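Local coordinates for protein putative xanthine dehydrogenase YAGS fad-binding subunit (Escherichia coli, PDB 5G5G) that probably oxidises aldehydes in the periplasm, as the molybdenum-cofactor subunit of a xanthine dehydrogenase-family enzyme that also carries iron-sulfur clusters and FAD, at residues C[204-217]-C[232-246]. Residues are numbered along the deposited sequence; the frame is centred on the assembly and turned at random.
Sequences LTLWTSNQMIDWCR and RIISPYIGGGFGGKL. With MCN (pterin cytosine dinucleotide), chain Y; MOS (dioxothiomolybdenum(VI) ion), chain Z.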
ATOM      1  N   LEU C 204     -18.516 -26.690   6.215  1.00 20.74           N
ATOM      2  CA  LEU C 204     -17.451 -25.932   5.531  1.00 18.94           C
ATOM      3  C   LEU C 204     -16.563 -25.289   6.576  1.00 18.37           C
ATOM      4  O   LEU C 204     -17.088 -24.661   7.513  1.00 17.89           O
ATOM      5  CB  LEU C 204     -18.117 -24.854   4.706  1.00 19.09           C
ATOM      6  CG  LEU C 204     -17.261 -23.737   4.119  1.00 18.78           C
ATOM      7  CD1 LEU C 204     -16.226 -24.264   3.123  1.00 18.70           C
ATOM      8  CD2 LEU C 204     -18.101 -22.682   3.460  1.00 19.01           C
ATOM      9  N   THR C 205     -15.248 -25.391   6.419  1.00 17.68           N
ATOM     10  CA  THR C 205     -14.335 -24.556   7.162  1.00 17.18           C
ATOM     11  C   THR C 205     -13.610 -23.670   6.183  1.00 15.92           C
ATOM     12  O   THR C 205     -13.137 -24.158   5.154  1.00 15.91           O
ATOM     13  CB  THR C 205     -13.321 -25.415   7.980  1.00 17.55           C
ATOM     14  OG1 THR C 205     -14.087 -26.334   8.786  1.00 19.99           O
ATOM     15  CG2 THR C 205     -12.461 -24.555   8.880  1.00 17.38           C
ATOM     16  N   LEU C 206     -13.583 -22.361   6.453  1.00 14.61           N
ATOM     17  CA  LEU C 206     -12.926 -21.383   5.589  1.00 13.95           C
ATOM     18  C   LEU C 206     -11.882 -20.660   6.414  1.00 13.82           C
ATOM     19  O   LEU C 206     -12.226 -19.982   7.405  1.00 14.03           O
ATOM     20  CB  LEU C 206     -13.925 -20.370   5.027  1.00 14.12           C
ATOM     21  CG  LEU C 206     -13.344 -19.517   3.888  1.00 14.08           C
ATOM     22  CD1 LEU C 206     -13.476 -20.240   2.537  1.00 14.30           C
ATOM     23  CD2 LEU C 206     -13.976 -18.156   3.789  1.00 14.60           C
ATOM     24  N   TRP C 207     -10.634 -20.775   5.999  1.00 12.64           N
ATOM     25  CA  TRP C 207      -9.553 -19.958   6.514  1.00 12.28           C
ATOM     26  C   TRP C 207      -9.495 -18.771   5.576  1.00 12.24           C
ATOM     27  O   TRP C 207      -9.471 -18.919   4.333  1.00 12.18           O
ATOM     28  CB  TRP C 207      -8.240 -20.702   6.444  1.00 12.22           C
ATOM     29  CG  TRP C 207      -8.120 -21.861   7.421  1.00 12.77           C
ATOM     30  CD1 TRP C 207      -7.467 -21.851   8.603  1.00 12.79           C
ATOM     31  CD2 TRP C 207      -8.667 -23.187   7.287  1.00 13.70           C
ATOM     32  NE1 TRP C 207      -7.543 -23.090   9.219  1.00 13.47           N
ATOM     33  CE2 TRP C 207      -8.267 -23.931   8.426  1.00 13.87           C
ATOM     34  CE3 TRP C 207      -9.409 -23.850   6.279  1.00 14.30           C
ATOM     35  CZ2 TRP C 207      -8.606 -25.298   8.609  1.00 15.27           C
ATOM     36  CZ3 TRP C 207      -9.791 -25.170   6.498  1.00 15.24           C
ATOM     37  CH2 TRP C 207      -9.377 -25.899   7.629  1.00 15.80           C
ATOM     38  N   THR C 208      -9.476 -17.571   6.132  1.00 11.80           N
ATOM     39  CA  THR C 208      -9.618 -16.405   5.274  1.00 11.92           C
ATOM     40  C   THR C 208      -8.930 -15.200   5.897  1.00 11.21           C
ATOM     41  O   THR C 208      -8.291 -15.316   6.963  1.00 10.90           O
ATOM     42  CB  THR C 208     -11.143 -16.135   5.001  1.00 12.25           C
ATOM     43  OG1 THR C 208     -11.335 -15.168   3.950  1.00 12.17           O
ATOM     44  CG2 THR C 208     -11.821 -15.675   6.270  1.00 12.57           C
ATOM     45  N   SER C 209      -9.046 -14.059   5.201  1.00 10.93           N
ATOM     46  CA  SER C 209      -8.481 -12.788   5.623  1.00 11.49           C
ATOM     47  C   SER C 209      -9.678 -11.818   5.695  1.00 11.87           C
ATOM     48  O   SER C 209     -10.184 -11.393   4.669  1.00 12.25           O
ATOM     49  CB  SER C 209      -7.405 -12.315   4.620  1.00 11.67           C
ATOM     50  OG  SER C 209      -6.722 -11.171   5.115  1.00 11.85           O
ATOM     51  N   ASN C 210     -10.218 -11.623   6.909  1.00 11.64           N
ATOM     52  CA  ASN C 210     -11.476 -10.921   7.057  1.00 11.63           C
ATOM     53  C   ASN C 210     -11.494 -10.213   8.417  1.00 11.61           C
ATOM     54  O   ASN C 210     -11.133 -10.816   9.410  1.00 12.21           O
ATOM     55  CB  ASN C 210     -12.648 -11.890   6.889  1.00 12.06           C
ATOM     56  CG  ASN C 210     -13.971 -11.174   6.678  1.00 12.71           C
ATOM     57  OD1 ASN C 210     -14.434 -10.466   7.556  1.00 13.50           O
ATOM     58  ND2 ASN C 210     -14.555 -11.300   5.492  1.00 12.96           N
ATOM     59  N   GLN C 211     -11.974  -8.969   8.435  1.00 10.95           N
ATOM     60  CA  GLN C 211     -12.032  -8.137   9.626  1.00 10.93           C
ATOM     61  C   GLN C 211     -13.225  -8.500  10.542  1.00 11.89           C
ATOM     62  O   GLN C 211     -13.216  -8.113  11.732  1.00 11.72           O
ATOM     63  CB  GLN C 211     -12.181  -6.665   9.221  1.00 10.59           C
ATOM     64  CG  GLN C 211     -11.019  -6.087   8.406  1.00 10.53           C
ATOM     65  CD  GLN C 211     -11.201  -4.678   7.888  1.00 10.68           C
ATOM     66  OE1 GLN C 211     -10.870  -4.351   6.744  1.00 10.08           O
ATOM     67  NE2 GLN C 211     -11.758  -3.818   8.743  1.00 11.89           N
ATOM     68  N   MET C 212     -14.244  -9.147   9.990  1.00 12.27           N
ATOM     69  CA  MET C 212     -15.573  -9.290  10.635  1.00 13.16           C
ATOM     70  C   MET C 212     -16.042 -10.722  10.532  1.00 13.43           C
ATOM     71  O   MET C 212     -16.646 -11.110   9.539  1.00 12.72           O
ATOM     72  CB  MET C 212     -16.577  -8.366   9.955  1.00 14.81           C
ATOM     73  CG  MET C 212     -16.289  -6.881  10.061  1.00 15.79           C
ATOM     74  SD  MET C 212     -16.729  -6.378  11.749  1.00 19.89           S
ATOM     75  CE  MET C 212     -16.499  -4.651  11.739  1.00 20.99           C
ATOM     76  N   ILE C 213     -15.679 -11.534  11.521  1.00 13.20           N
ATOM     77  CA  ILE C 213     -15.787 -12.995  11.449  1.00 13.54           C
ATOM     78  C   ILE C 213     -17.249 -13.359  11.355  1.00 13.96           C
ATOM     79  O   ILE C 213     -17.633 -14.194  10.524  1.00 13.41           O
ATOM     80  CB  ILE C 213     -15.162 -13.691  12.676  1.00 14.24           C
ATOM     81  CG1 ILE C 213     -13.627 -13.504  12.718  1.00 15.29           C
ATOM     82  CG2 ILE C 213     -15.513 -15.188  12.752  1.00 15.13           C
ATOM     83  CD1 ILE C 213     -12.887 -14.264  11.601  1.00 16.42           C
ATOM     84  N   ASP C 214     -18.073 -12.733  12.203  1.00 14.36           N
ATOM     85  CA  ASP C 214     -19.494 -13.154  12.217  1.00 15.94           C
ATOM     86  C   ASP C 214     -20.219 -12.739  10.930  1.00 15.91           C
ATOM     87  O   ASP C 214     -21.029 -13.513  10.409  1.00 16.80           O
ATOM     88  CB  ASP C 214     -20.224 -12.619  13.444  1.00 16.83           C
ATOM     89  CG  ASP C 214     -21.589 -13.250  13.617  1.00 18.60           C
ATOM     90  OD1 ASP C 214     -21.712 -14.485  13.754  1.00 19.09           O
ATOM     91  OD2 ASP C 214     -22.540 -12.460  13.692  1.00 19.39           O
ATOM     92  N   TRP C 215     -19.935 -11.547  10.403  1.00 15.39           N
ATOM     93  CA  TRP C 215     -20.561 -11.094   9.154  1.00 15.43           C
ATOM     94  C   TRP C 215     -20.130 -12.029   8.040  1.00 15.83           C
ATOM     95  O   TRP C 215     -20.937 -12.381   7.181  1.00 15.65           O
ATOM     96  CB  TRP C 215     -20.092  -9.709   8.750  1.00 15.81           C
ATOM     97  CG  TRP C 215     -20.620  -8.584   9.612  1.00 16.79           C
ATOM     98  CD1 TRP C 215     -21.494  -8.663  10.661  1.00 18.60           C
ATOM     99  CD2 TRP C 215     -20.313  -7.214   9.422  1.00 17.34           C
ATOM    100  NE1 TRP C 215     -21.702  -7.374  11.186  1.00 19.24           N
ATOM    101  CE2 TRP C 215     -21.020  -6.473  10.401  1.00 18.05           C
ATOM    102  CE3 TRP C 215     -19.493  -6.532   8.520  1.00 16.74           C
ATOM    103  CZ2 TRP C 215     -20.954  -5.073  10.467  1.00 18.12           C
ATOM    104  CZ3 TRP C 215     -19.433  -5.143   8.587  1.00 17.07           C
ATOM    105  CH2 TRP C 215     -20.123  -4.436   9.582  1.00 17.10           C
ATOM    106  N   CYS C 216     -18.848 -12.385   8.037  1.00 14.77           N
ATOM    107  CA  CYS C 216     -18.329 -13.348   7.000  1.00 15.14           C
ATOM    108  C   CYS C 216     -19.115 -14.634   7.025  1.00 15.35           C
ATOM    109  O   CYS C 216     -19.578 -15.140   5.988  1.00 15.13           O
ATOM    110  CB  CYS C 216     -16.845 -13.619   7.243  1.00 14.89           C
ATOM    111  SG  CYS C 216     -16.045 -14.705   6.021  1.00 16.99           S
ATOM    112  N   ARG C 217     -19.265 -15.202   8.209  1.00 15.11           N
ATOM    113  CA  ARG C 217     -19.966 -16.459   8.345  1.00 16.89           C
ATOM    114  C   ARG C 217     -21.419 -16.385   7.818  1.00 17.23           C
ATOM    115  O   ARG C 217     -21.890 -17.237   7.029  1.00 16.69           O
ATOM    116  CB  ARG C 217     -19.961 -16.872   9.798  1.00 18.22           C
ATOM    117  CG  ARG C 217     -20.390 -18.294  10.045  1.00 21.16           C
ATOM    118  CD  ARG C 217     -20.533 -18.472  11.523  1.00 24.23           C
ATOM    119  NE  ARG C 217     -21.183 -19.697  11.874  1.00 27.84           N
ATOM    120  CZ  ARG C 217     -21.769 -19.930  13.038  1.00 32.61           C
ATOM    121  NH1 ARG C 217     -21.822 -18.983  13.971  1.00 34.76           N
ATOM    122  NH2 ARG C 217     -22.333 -21.111  13.249  1.00 35.07           N
ATOM    123  N   ARG C 232     -17.713 -22.573   9.481  1.00 19.40           N
ATOM    124  CA  ARG C 232     -16.769 -22.140  10.459  1.00 18.94           C
ATOM    125  C   ARG C 232     -15.785 -21.237   9.695  1.00 17.81           C
ATOM    126  O   ARG C 232     -15.274 -21.619   8.654  1.00 16.78           O
ATOM    127  CB  ARG C 232     -16.020 -23.268  11.155  1.00 19.74           C
ATOM    128  CG  ARG C 232     -14.988 -22.803  12.190  1.00 20.22           C
ATOM    129  CD  ARG C 232     -14.368 -23.961  12.941  1.00 21.64           C
ATOM    130  NE  ARG C 232     -13.288 -23.564  13.848  1.00 21.21           N
ATOM    131  CZ  ARG C 232     -12.525 -24.407  14.528  1.00 22.26           C
ATOM    132  NH1 ARG C 232     -12.629 -25.741  14.393  1.00 24.51           N
ATOM    133  NH2 ARG C 232     -11.605 -23.954  15.345  1.00 22.12           N
ATOM    134  N   ILE C 233     -15.554 -20.041  10.240  1.00 15.67           N
ATOM    135  CA  ILE C 233     -14.630 -19.084   9.651  1.00 15.32           C
ATOM    136  C   ILE C 233     -13.422 -18.920  10.593  1.00 15.15           C
ATOM    137  O   ILE C 233     -13.600 -18.731  11.823  1.00 14.64           O
ATOM    138  CB  ILE C 233     -15.345 -17.708   9.459  1.00 15.32           C
ATOM    139  CG1 ILE C 233     -16.608 -17.791   8.588  1.00 15.91           C
ATOM    140  CG2 ILE C 233     -14.381 -16.667   8.943  1.00 15.01           C
ATOM    141  CD1 ILE C 233     -16.388 -18.339   7.192  1.00 15.99           C
ATOM    142  N   ILE C 234     -12.215 -18.859  10.011  1.00 13.91           N
ATOM    143  CA  ILE C 234     -10.960 -18.769  10.743  1.00 13.93           C
ATOM    144  C   ILE C 234     -10.078 -17.687  10.122  1.00 13.12           C
ATOM    145  O   ILE C 234      -9.830 -17.725   8.943  1.00 12.60           O
ATOM    146  CB  ILE C 234     -10.220 -20.149  10.713  1.00 13.99           C
ATOM    147  CG1 ILE C 234     -11.125 -21.194  11.348  1.00 15.18           C
ATOM    148  CG2 ILE C 234      -8.874 -20.043  11.370  1.00 14.05           C
ATOM    149  CD1 ILE C 234     -10.608 -22.607  11.267  1.00 16.41           C
ATOM    150  N   SER C 235      -9.746 -16.648  10.910  1.00 12.35           N
ATOM    151  CA  SER C 235      -8.865 -15.586  10.466  1.00 12.00           C
ATOM    152  C   SER C 235      -8.077 -14.975  11.661  1.00 12.20           C
ATOM    153  O   SER C 235      -8.354 -13.829  12.074  1.00 12.34           O
ATOM    154  CB  SER C 235      -9.718 -14.530   9.738  1.00 11.95           C
ATOM    155  OG  SER C 235      -8.886 -13.688   8.979  1.00 12.12           O
ATOM    156  N   PRO C 236      -7.117 -15.722  12.222  1.00 12.29           N
ATOM    157  CA  PRO C 236      -6.411 -15.254  13.423  1.00 12.34           C
ATOM    158  C   PRO C 236      -5.386 -14.187  13.143  1.00 11.79           C
ATOM    159  O   PRO C 236      -5.055 -13.406  14.033  1.00 11.62           O
ATOM    160  CB  PRO C 236      -5.769 -16.558  13.989  1.00 12.84           C
ATOM    161  CG  PRO C 236      -5.550 -17.411  12.757  1.00 12.82           C
ATOM    162  CD  PRO C 236      -6.772 -17.135  11.909  1.00 12.67           C
ATOM    163  N   TYR C 237      -4.860 -14.163  11.920  1.00 11.98           N
ATOM    164  CA  TYR C 237      -3.898 -13.145  11.454  1.00 11.81           C
ATOM    165  C   TYR C 237      -4.299 -12.606  10.090  1.00 11.97           C
ATOM    166  O   TYR C 237      -4.557 -13.381   9.162  1.00 11.71           O
ATOM    167  CB  TYR C 237      -2.449 -13.675  11.411  1.00 12.35           C
ATOM    168  CG  TYR C 237      -2.005 -14.126  12.756  1.00 12.79           C
ATOM    169  CD1 TYR C 237      -1.669 -13.207  13.724  1.00 13.33           C
ATOM    170  CD2 TYR C 237      -2.027 -15.487  13.094  1.00 13.82           C
ATOM    171  CE1 TYR C 237      -1.327 -13.615  15.007  1.00 14.64           C
ATOM    172  CE2 TYR C 237      -1.706 -15.889  14.377  1.00 15.21           C
ATOM    173  CZ  TYR C 237      -1.371 -14.933  15.311  1.00 15.59           C
ATOM    174  OH  TYR C 237      -1.057 -15.350  16.562  1.00 20.25           O
ATOM    175  N   ILE C 238      -4.370 -11.282   9.983  1.00 11.48           N
ATOM    176  CA  ILE C 238      -4.843 -10.576   8.783  1.00 11.26           C
ATOM    177  C   ILE C 238      -3.767  -9.561   8.448  1.00 10.80           C
ATOM    178  O   ILE C 238      -3.379  -8.762   9.310  1.00 10.33           O
ATOM    179  CB  ILE C 238      -6.153  -9.854   9.051  1.00 12.22           C
ATOM    180  CG1 ILE C 238      -7.235 -10.889   9.280  1.00 13.55           C
ATOM    181  CG2 ILE C 238      -6.554  -8.912   7.898  1.00 12.09           C
ATOM    182  CD1 ILE C 238      -8.019 -10.713  10.500  1.00 14.99           C
ATOM    183  N   GLY C 239      -3.265  -9.616   7.226  1.00  9.75           N
ATOM    184  CA  GLY C 239      -2.236  -8.764   6.773  1.00  9.69           C
ATOM    185  C   GLY C 239      -2.795  -7.440   6.296  1.00 10.06           C
ATOM    186  O   GLY C 239      -2.504  -6.998   5.167  1.00 10.57           O
ATOM    187  N   GLY C 240      -3.504  -6.738   7.191  1.00  9.86           N
ATOM    188  CA  GLY C 240      -4.067  -5.444   6.859  1.00  9.81           C
ATOM    189  C   GLY C 240      -5.396  -5.552   6.151  1.00  9.92           C
ATOM    190  O   GLY C 240      -5.675  -6.543   5.461  1.00  9.61           O
ATOM    191  N   GLY C 241      -6.245  -4.533   6.310  1.00 10.04           N
ATOM    192  CA  GLY C 241      -7.536  -4.483   5.625  1.00  9.74           C
ATOM    193  C   GLY C 241      -7.994  -3.059   5.286  1.00  9.77           C
ATOM    194  O   GLY C 241      -8.357  -2.769   4.140  1.00 10.55           O
ATOM    195  N   PHE C 242      -7.964  -2.212   6.291  1.00  9.64           N
ATOM    196  CA  PHE C 242      -8.294  -0.785   6.143  1.00  9.40           C
ATOM    197  C   PHE C 242      -9.703  -0.546   5.594  1.00  9.78           C
ATOM    198  O   PHE C 242      -9.973   0.483   4.933  1.00 10.69           O
ATOM    199  CB  PHE C 242      -7.233  -0.044   5.315  1.00  9.87           C
ATOM    200  CG  PHE C 242      -5.853  -0.357   5.729  1.00  9.85           C
ATOM    201  CD1 PHE C 242      -5.324   0.165   6.908  1.00  9.59           C
ATOM    202  CD2 PHE C 242      -5.082  -1.300   5.013  1.00 10.11           C
ATOM    203  CE1 PHE C 242      -4.048  -0.187   7.332  1.00 10.57           C
ATOM    204  CE2 PHE C 242      -3.817  -1.641   5.429  1.00 10.57           C
ATOM    205  CZ  PHE C 242      -3.306  -1.117   6.608  1.00 10.21           C
ATOM    206  N   GLY C 243     -10.630  -1.463   5.881  1.00  9.17           N
ATOM    207  CA  GLY C 243     -11.991  -1.418   5.344  1.00  9.56           C
ATOM    208  C   GLY C 243     -12.255  -2.391   4.210  1.00  9.83           C
ATOM    209  O   GLY C 243     -13.385  -2.815   4.009  1.00  9.95           O
ATOM    210  N   GLY C 244     -11.194  -2.710   3.502  1.00  9.40           N
ATOM    211  CA  GLY C 244     -11.247  -3.576   2.344  1.00  9.47           C
ATOM    212  C   GLY C 244     -11.545  -5.024   2.613  1.00  9.79           C
ATOM    213  O   GLY C 244     -11.791  -5.828   1.680  1.00 10.29           O
ATOM    214  N   LYS C 245     -11.465  -5.410   3.872  1.00  9.96           N
ATOM    215  CA  LYS C 245     -11.759  -6.763   4.288  1.00 10.56           C
ATOM    216  C   LYS C 245     -12.858  -6.818   5.320  1.00 10.64           C
ATOM    217  O   LYS C 245     -13.010  -7.802   6.002  1.00 10.38           O
ATOM    218  CB  LYS C 245     -10.473  -7.445   4.795  1.00 10.54           C
ATOM    219  CG  LYS C 245      -9.476  -7.695   3.660  1.00 10.46           C
ATOM    220  CD  LYS C 245      -8.181  -8.249   4.188  1.00 10.22           C
ATOM    221  CE  LYS C 245      -7.085  -8.279   3.115  1.00 10.31           C
ATOM    222  NZ  LYS C 245      -5.762  -8.773   3.616  1.00 10.27           N
ATOM    223  N   LEU C 246     -13.707  -5.796   5.372  1.00 10.15           N
ATOM    224  CA  LEU C 246     -14.914  -5.861   6.161  1.00 10.50           C
ATOM    225  C   LEU C 246     -15.918  -6.854   5.690  1.00 11.08           C
ATOM    226  O   LEU C 246     -16.725  -7.305   6.485  1.00 11.80           O
ATOM    227  CB  LEU C 246     -15.666  -4.508   6.156  1.00 10.36           C
ATOM    228  CG  LEU C 246     -15.036  -3.393   6.962  1.00 10.67           C
ATOM    229  CD1 LEU C 246     -15.623  -2.075   6.535  1.00 10.70           C
ATOM    230  CD2 LEU C 246     -15.221  -3.650   8.439  1.00 11.30           C
TER
HETATM  231  N1  MCN Y 921      -6.211   1.567  20.926  1.00 10.61           N
HETATM  232  C2  MCN Y 921      -5.655   1.736  22.273  1.00 10.31           C
HETATM  233  N3  MCN Y 921      -6.722   2.553  22.999  1.00 10.44           N
HETATM  234  C4  MCN Y 921      -7.835   3.148  22.604  1.00 10.65           C
HETATM  235  C5  MCN Y 921      -8.243   2.723  21.220  1.00 10.58           C
HETATM  236  C6  MCN Y 921      -7.416   2.051  20.474  1.00 10.31           C
HETATM  237  O2  MCN Y 921      -4.706   1.350  22.720  1.00 10.67           O
HETATM  238  N4  MCN Y 921      -8.617   3.926  23.264  1.00 10.72           N
HETATM  239  C1' MCN Y 921      -5.236   0.973  20.025  1.00 10.98           C
HETATM  240  C2D MCN Y 921      -5.098  -0.579  20.256  1.00 11.03           C
HETATM  241  O2' MCN Y 921      -3.802  -1.011  19.847  1.00 11.43           O
HETATM  242  C3' MCN Y 921      -6.129  -1.021  19.347  1.00 11.03           C
HETATM  243  C4D MCN Y 921      -6.127  -0.160  18.004  1.00 10.70           C
HETATM  244  O4D MCN Y 921      -5.679   1.118  18.670  1.00 10.68           O
HETATM  245  O3' MCN Y 921      -6.112  -2.423  18.895  1.00 10.71           O
HETATM  246  C5' MCN Y 921      -7.278   0.154  17.245  1.00 10.12           C
HETATM  247  O5' MCN Y 921      -8.470   0.154  17.996  1.00  9.80           O
HETATM  248  PA  MCN Y 921      -9.717   0.855  17.400  1.00  9.99           P
HETATM  249  O1A MCN Y 921     -10.911   0.415  18.245  1.00 10.68           O
HETATM  250  O2A MCN Y 921      -9.435   2.297  17.162  1.00 11.05           O
HETATM  251  O3A MCN Y 921      -9.882   0.154  15.876  1.00 10.74           O
HETATM  252  PB  MCN Y 921     -10.594  -1.235  15.623  1.00 10.73           P
HETATM  253  O1B MCN Y 921     -12.034  -1.039  15.421  1.00 10.42           O
HETATM  254  O2B MCN Y 921     -10.122  -2.232  16.629  1.00 11.19           O
HETATM  255  O3B MCN Y 921      -9.846  -1.618  14.294  1.00 10.06           O
HETATM  256  C10 MCN Y 921     -10.361  -1.101  12.994  1.00  9.75           C
HETATM  257  C9' MCN Y 921      -9.591   0.054  12.459  1.00  9.77           C
HETATM  258  C8' MCN Y 921     -10.382   0.564  11.135  1.00  9.95           C
HETATM  259  S8' MCN Y 921     -12.051   0.715  11.138  1.00  9.98           S
HETATM  260  C7' MCN Y 921      -9.693   0.638  10.105  1.00  9.79           C
HETATM  261  S7' MCN Y 921     -10.419   0.984   8.509  1.00  9.88           S
HETATM  262  C6' MCN Y 921      -8.134   0.691  10.120  1.00  9.78           C
HETATM  263  C7  MCN Y 921      -7.731   0.784  11.668  1.00  9.15           C
HETATM  264  O9' MCN Y 921      -8.287  -0.220  12.415  1.00  9.76           O
HETATM  265  N5' MCN Y 921      -7.739  -0.726   9.617  1.00  9.12           N
HETATM  266  C4A MCN Y 921      -6.337  -1.197   9.855  1.00  9.51           C
HETATM  267  N8' MCN Y 921      -6.269   0.577  11.739  1.00  9.39           N
HETATM  268  C4B MCN Y 921      -5.692  -0.442  11.068  1.00  9.53           C
HETATM  269  N1' MCN Y 921      -4.339  -0.700  11.290  1.00  9.54           N
HETATM  270  C2' MCN Y 921      -3.711  -1.865  10.836  1.00 10.12           C
HETATM  271  N2' MCN Y 921      -2.501  -2.098  11.016  1.00  9.93           N
HETATM  272  N3' MCN Y 921      -4.335  -2.467   9.778  1.00  9.78           N
HETATM  273  C4' MCN Y 921      -5.647  -2.390   9.340  1.00 10.23           C
HETATM  274  O4' MCN Y 921      -6.309  -2.948   8.444  1.00  9.07           O
HETATM  275 MO   MOS Z 922     -12.674   0.664   8.887  1.00 12.91          MO
HETATM  276  S   MOS Z 922     -13.320   1.634   6.884  0.60 14.31           S
HETATM  277  O1  MOS Z 922     -12.865  -1.029   8.347  1.00 12.77           O
HETATM  278  O2  MOS Z 922     -14.633   1.223   9.373  1.00 14.52           O
HETATM  279  O   HOH W   1     -17.212 -10.052   6.542  1.00 11.42           O
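Gln-211 OE1 is gripped by two backbone N-H groups of the glycine-rich loop: Gly-243 N, 3.0 Å from OE1, lies in the amide plane on a lone pair, while Lys-245 N, 3.1 Å from OE1, is tilted 34° from that plane. With chi2 at 175° the chain runs extended into the loop, and its other amide branch reaches the metal centre, NE2 donating to O1 of the dioxothiomolybdenum ion at 3.0 Å and also to the backbone of Ser-506. Cut back to an alanine, Gln-211 would probably leave the N-H groups of Gly-243 and Lys-245 without this acceptor, take the NE2 donor from O1 and open a gap beside Leu-246, whose CD2 packs against NE2. Gln-211 N in turn donates almost straight (177°) to Lys-245 O, from above the carbonyl plane. Lys-245 NZ donates to Ser-209 OG (3.0 Å), Gly-240 O and the backbone O of Glu-191, whose carboxylate OE1 is hydrogen-bonded to Ser-209 OG. The two segments belong to a beta-alpha-beta unit in which parallel strands 203-208 and 231-234 are joined by helix 213-224, and the loops leaving the strands line the molybdenum pocket. There Gly-241 N and Phe-242 N both donate to O4' of the pterin, over which the Phe-242 ring lies. Just past strand 231-234, Ser-235 OG ties the segments together, donating to Thr-208 O (2.7 Å) and accepting from Asn-210 N. Farther back, Ile-233 sits under the helix, CD1 3.8 Å from Cys-216 SG, and on the other sheet face Ile-234 CD1 makes a CH-pi contact with the five-membered ring of Trp-207.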